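Local coordinates for protein TetR-like transcriptional regulator (Rhodococcus, PDB 3F1B) that probably binds DNA at cis-regulatory sites as a dimeric transcription regulator of the TetR family, at residues A169-A173 / G174-E178; A182-L185 / L186-L189. One frame throughout, in Å; residues are numbered along the deposited sequence.

Contact 1 (A169-A173 / G174-E178); sequences ADRVA and GGEIE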
loop_
_atom_site.group_PDB
_atom_site.type_symbol
_atom_site.label_atom_id
_atom_site.label_comp_id
_atom_site.label_asym_id
_atom_site.label_seq_id
_atom_site.Cartn_x
_atom_site.Cartn_y
_atom_site.Cartn_z
ATOM N N ALA A 169 -8.454 -2.073 6.700
ATOM C CA ALA A 169 -9.231 -1.012 6.139
ATOM C C ALA A 169 -9.705 -1.411 4.750
ATOM O O ALA A 169 -10.896 -1.315 4.484
ATOM C CB ALA A 169 -8.422 0.268 6.093
ATOM N N ASP A 170 -8.813 -1.884 3.885
ATOM C CA ASP A 170 -9.212 -2.394 2.530
ATOM C C ASP A 170 -10.381 -3.348 2.563
ATOM O O ASP A 170 -11.302 -3.237 1.797
ATOM C CB ASP A 170 -8.077 -3.186 1.873
ATOM C CG ASP A 170 -7.527 -2.526 0.631
ATOM O OD1 ASP A 170 -8.019 -1.426 0.266
ATOM O OD2 ASP A 170 -6.586 -3.119 0.007
ATOM N N ARG A 171 -10.318 -4.324 3.443
ATOM C CA ARG A 171 -11.401 -5.270 3.575
ATOM C C ARG A 171 -12.653 -4.641 4.227
ATOM O O ARG A 171 -13.757 -4.987 3.850
ATOM C CB ARG A 171 -10.935 -6.504 4.350
ATOM C CG ARG A 171 -9.883 -7.305 3.621
ATOM C CD ARG A 171 -10.446 -8.093 2.461
ATOM N NE ARG A 171 -9.393 -8.341 1.468
ATOM C CZ ARG A 171 -8.913 -9.544 1.111
ATOM N NH1 ARG A 171 -9.373 -10.691 1.639
ATOM N NH2 ARG A 171 -7.957 -9.598 0.195
ATOM N N VAL A 172 -12.484 -3.757 5.204
ATOM C CA VAL A 172 -13.591 -2.971 5.704
ATOM C C VAL A 172 -14.240 -2.158 4.554
ATOM O O VAL A 172 -15.422 -2.286 4.321
ATOM C CB VAL A 172 -13.164 -2.067 6.898
ATOM C CG1 VAL A 172 -14.194 -0.994 7.170
ATOM C CG2 VAL A 172 -12.908 -2.911 8.124
ATOM N N ALA A 173 -13.475 -1.377 3.796
ATOM C CA ALA A 173 -14.050 -0.626 2.646
ATOM C C ALA A 173 -14.821 -1.535 1.710
ATOM O O ALA A 173 -15.789 -1.128 1.114
ATOM C CB ALA A 173 -12.971 0.100 1.870
ATOM N N GLY A 174 -14.392 -2.777 1.561
ATOM C CA GLY A 174 -15.042 -3.702 0.599
ATOM C C GLY A 174 -16.174 -4.462 1.232
ATOM O O GLY A 174 -16.781 -5.319 0.586
ATOM N N GLY A 175 -16.428 -4.159 2.511
ATOM C CA GLY A 175 -17.558 -4.696 3.287
ATOM C C GLY A 175 -17.413 -6.152 3.697
ATOM O O GLY A 175 -18.386 -6.810 4.061
ATOM N N GLU A 176 -16.192 -6.660 3.598
ATOM C CA GLU A 176 -15.929 -8.025 3.957
ATOM C C GLU A 176 -15.720 -8.132 5.449
ATOM O O GLU A 176 -15.869 -9.203 5.989
ATOM C CB GLU A 176 -14.728 -8.560 3.192
ATOM C CG GLU A 176 -15.028 -8.723 1.700
ATOM C CD GLU A 176 -13.784 -8.518 0.838
ATOM O OE1 GLU A 176 -13.123 -9.533 0.486
ATOM O OE2 GLU A 176 -13.449 -7.337 0.536
ATOM N N ILE A 177 -15.378 -7.032 6.128
ATOM C CA ILE A 177 -15.166 -7.092 7.592
ATOM C C ILE A 177 -15.923 -5.987 8.257
ATOM O O ILE A 177 -15.824 -4.840 7.816
ATOM C CB ILE A 177 -13.676 -6.862 8.034
ATOM C CG1 ILE A 177 -12.674 -7.390 7.012
ATOM C CG2 ILE A 177 -13.451 -7.360 9.478
ATOM C CD1 ILE A 177 -12.715 -8.921 6.784
ATOM N N GLU A 178 -16.590 -6.299 9.366
ATOM C CA GLU A 178 -17.251 -5.268 10.187
ATOM C C GLU A 178 -16.253 -4.398 10.934
ATOM O O GLU A 178 -15.174 -4.874 11.334
ATOM C CB GLU A 178 -18.179 -5.907 11.190
ATOM C CG GLU A 178 -19.597 -5.955 10.767
ATOM C CD GLU A 178 -20.374 -6.964 11.570
ATOM O OE1 GLU A 178 -19.900 -7.360 12.648
ATOM O OE2 GLU A 178 -21.458 -7.382 11.131
#
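Arg171 and Ile177 meet where helix 153-173 ends and the chain folds back over its last turn. Arg171 CB lies 3.3 Å from Ile177 CG1, with CD1 of the isoleucine a little further off. Ile177 has CG1 on the side of its own backbone N (chi1 -32°), which brings that branch against the arginine. Beside it, Val172 CG2 packs 4.0 Å from Ile177 CB, the two side chains at about a right angle. This is the close-packed part, and Val172 continues it inward onto Leu99 and Val102 of helix 87-104.

The outer side is looser. The carboxylate of Glu176 lies beside the arginine chain, with OE1 3.6 Å from Arg171 CD. Its plane is only 10° from that of the guanidinium. Glu176 OE1 stands well out of the guanidinium plane, 4.0 Å from Arg171 NE, so no N-H points at it, and any attraction is probably one of opposite charges at a distance. The firm partner of the guanidinium is Asp131 of the second subunit, in a salt bridge. With an alanine here the chain beyond CB is gone, which would probably leave that aspartate without its mate and the Glu176 carboxylate without the CD it lies beside.

The backbone closes the turn. Gly174 N reaches Asp170 O at 3.1 Å. Gly175 N bonds to Val172 O at 2.8 Å, from above the carbonyl plane, and Glu176 N to Arg171 O at 3.0 Å. Gly175 has positive phi (73°), which favours glycine. With it, the Gly175-Val172 and Glu176-Arg171 bonds form a Schellman motif, here ending helix 153-173.

Contact 2 (A182-L185 / L186-L189); sequences AADL and LESL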
loop_
_atom_site.group_PDB
_atom_site.type_symbol
_atom_site.label_atom_id
_atom_site.label_comp_id
_atom_site.label_asym_id
_atom_site.label_seq_id
_atom_site.Cartn_x
_atom_site.Cartn_y
_atom_site.Cartn_z
ATOM N N ALA A 182 -12.872 -5.611 12.936
ATOM C CA ALA A 182 -11.604 -5.079 12.471
ATOM C C ALA A 182 -10.915 -4.325 13.600
ATOM O O ALA A 182 -9.762 -4.573 13.857
ATOM C CB ALA A 182 -11.830 -4.186 11.299
ATOM N N ALA A 183 -11.626 -3.440 14.312
ATOM C CA ALA A 183 -10.985 -2.632 15.365
ATOM C C ALA A 183 -10.524 -3.524 16.480
ATOM O O ALA A 183 -9.520 -3.261 17.108
ATOM C CB ALA A 183 -11.924 -1.581 15.914
ATOM N N ASP A 184 -11.267 -4.593 16.712
ATOM C CA ASP A 184 -10.912 -5.581 17.729
ATOM C C ASP A 184 -9.563 -6.244 17.478
ATOM O O ASP A 184 -8.721 -6.316 18.378
ATOM C CB ASP A 184 -12.005 -6.647 17.802
ATOM C CG ASP A 184 -13.110 -6.270 18.772
ATOM O OD1 ASP A 184 -12.944 -5.257 19.490
ATOM O OD2 ASP A 184 -14.151 -6.988 18.844
ATOM N N LEU A 185 -9.385 -6.719 16.238
ATOM C CA LEU A 185 -8.169 -7.387 15.843
ATOM C C LEU A 185 -6.969 -6.454 15.934
ATOM O O LEU A 185 -5.886 -6.848 16.387
ATOM C CB LEU A 185 -8.293 -7.877 14.404
ATOM C CG LEU A 185 -6.957 -8.425 13.885
ATOM C CD1 LEU A 185 -6.463 -9.531 14.825
ATOM C CD2 LEU A 185 -7.076 -8.929 12.462
ATOM N N LEU A 186 -7.158 -5.222 15.496
ATOM C CA LEU A 186 -6.087 -4.256 15.532
ATOM C C LEU A 186 -5.734 -3.820 16.948
ATOM O O LEU A 186 -4.571 -3.514 17.214
ATOM C CB LEU A 186 -6.475 -3.049 14.686
ATOM C CG LEU A 186 -6.064 -2.983 13.192
ATOM C CD1 LEU A 186 -5.271 -4.159 12.571
ATOM C CD2 LEU A 186 -7.216 -2.504 12.291
ATOM N N GLU A 187 -6.714 -3.769 17.855
ATOM C CA GLU A 187 -6.382 -3.375 19.212
ATOM C C GLU A 187 -5.477 -4.428 19.835
ATOM O O GLU A 187 -4.516 -4.092 20.533
ATOM C CB GLU A 187 -7.610 -3.208 20.118
ATOM C CG GLU A 187 -8.500 -2.033 19.804
ATOM C CD GLU A 187 -9.802 -2.096 20.581
ATOM O OE1 GLU A 187 -10.899 -2.028 19.944
ATOM O OE2 GLU A 187 -9.718 -2.229 21.834
ATOM N N SER A 188 -5.789 -5.702 19.618
ATOM C CA SER A 188 -5.009 -6.723 20.326
ATOM C C SER A 188 -3.664 -7.046 19.638
ATOM O O SER A 188 -2.685 -7.369 20.288
ATOM C CB SER A 188 -5.842 -7.973 20.591
ATOM O OG SER A 188 -6.101 -8.660 19.385
ATOM N N LEU A 189 -3.618 -6.942 18.324
ATOM C CA LEU A 189 -2.344 -6.960 17.638
ATOM C C LEU A 189 -1.402 -5.929 18.270
ATOM O O LEU A 189 -0.217 -6.175 18.424
ATOM C CB LEU A 189 -2.590 -6.632 16.184
ATOM C CG LEU A 189 -1.473 -6.502 15.167
ATOM C CD1 LEU A 189 -2.127 -6.572 13.809
ATOM C CD2 LEU A 189 -0.643 -5.217 15.308
#
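Glu187 lies back along the preceding turn, its chain folded over the carbonyl of Ala183. Its CG is 3.1 Å from Ala183 O, because CG sits beside the backbone N (chi1 -69°). Beyond CG the chain is extended and carries OE1 towards Asp184, 3.8 Å from Asp184 OD1. The two carboxylates are turned 61° from each other. Two like charges this close would probably disfavour each other.

On another side of the helix, Leu186 sets CD2 3.6 Å from Ala182 O, one turn back. Leu189 comes back one turn through its CB, 3.3 Å from Leu185 O. Ser188 OG lies 3.5 Å from Leu185 O as well.

Four backbone bonds join residue to residue one turn apart. Leu186 N to Ala182 O and Leu189 N to Leu185 O are the straighter two, and Glu187 N to Ala183 O is the shortest at 2.9 Å.

Leu186 packs on Ala164 of helix 153-173 and Leu95 of helix 87-104, while Ala183 and Glu187 touch Glu96 of the latter. Leu185 packs on Leu156 of the second subunit, and Leu189 on Leu189 of that subunit, so helix 179-196 lies between its own core and the dimer partner.

Overall arrangement
Contact 1 precedes contact 2 along the chain. The first ends helix 153-173 and turns into the loop; the second lies within helix 179-196, which begins right after Glu178 at the N-cap position. Their centres are about 14 Å apart. They touch directly: Val172 CG2 is 3.6 Å from Ala182 CB, and Ile177 CG2 is 3.9 Å from Ala182 N. Ala182 therefore ties the two consecutive helices together near the turn. Both contacts pack on helix 87-104 and both reach the second subunit, contact 1 through a salt bridge and contact 2 through leucines. Both belong to the C-terminal, tetracyclin repressor-like region, apart from the predicted helix-turn-helix at residues 36-55.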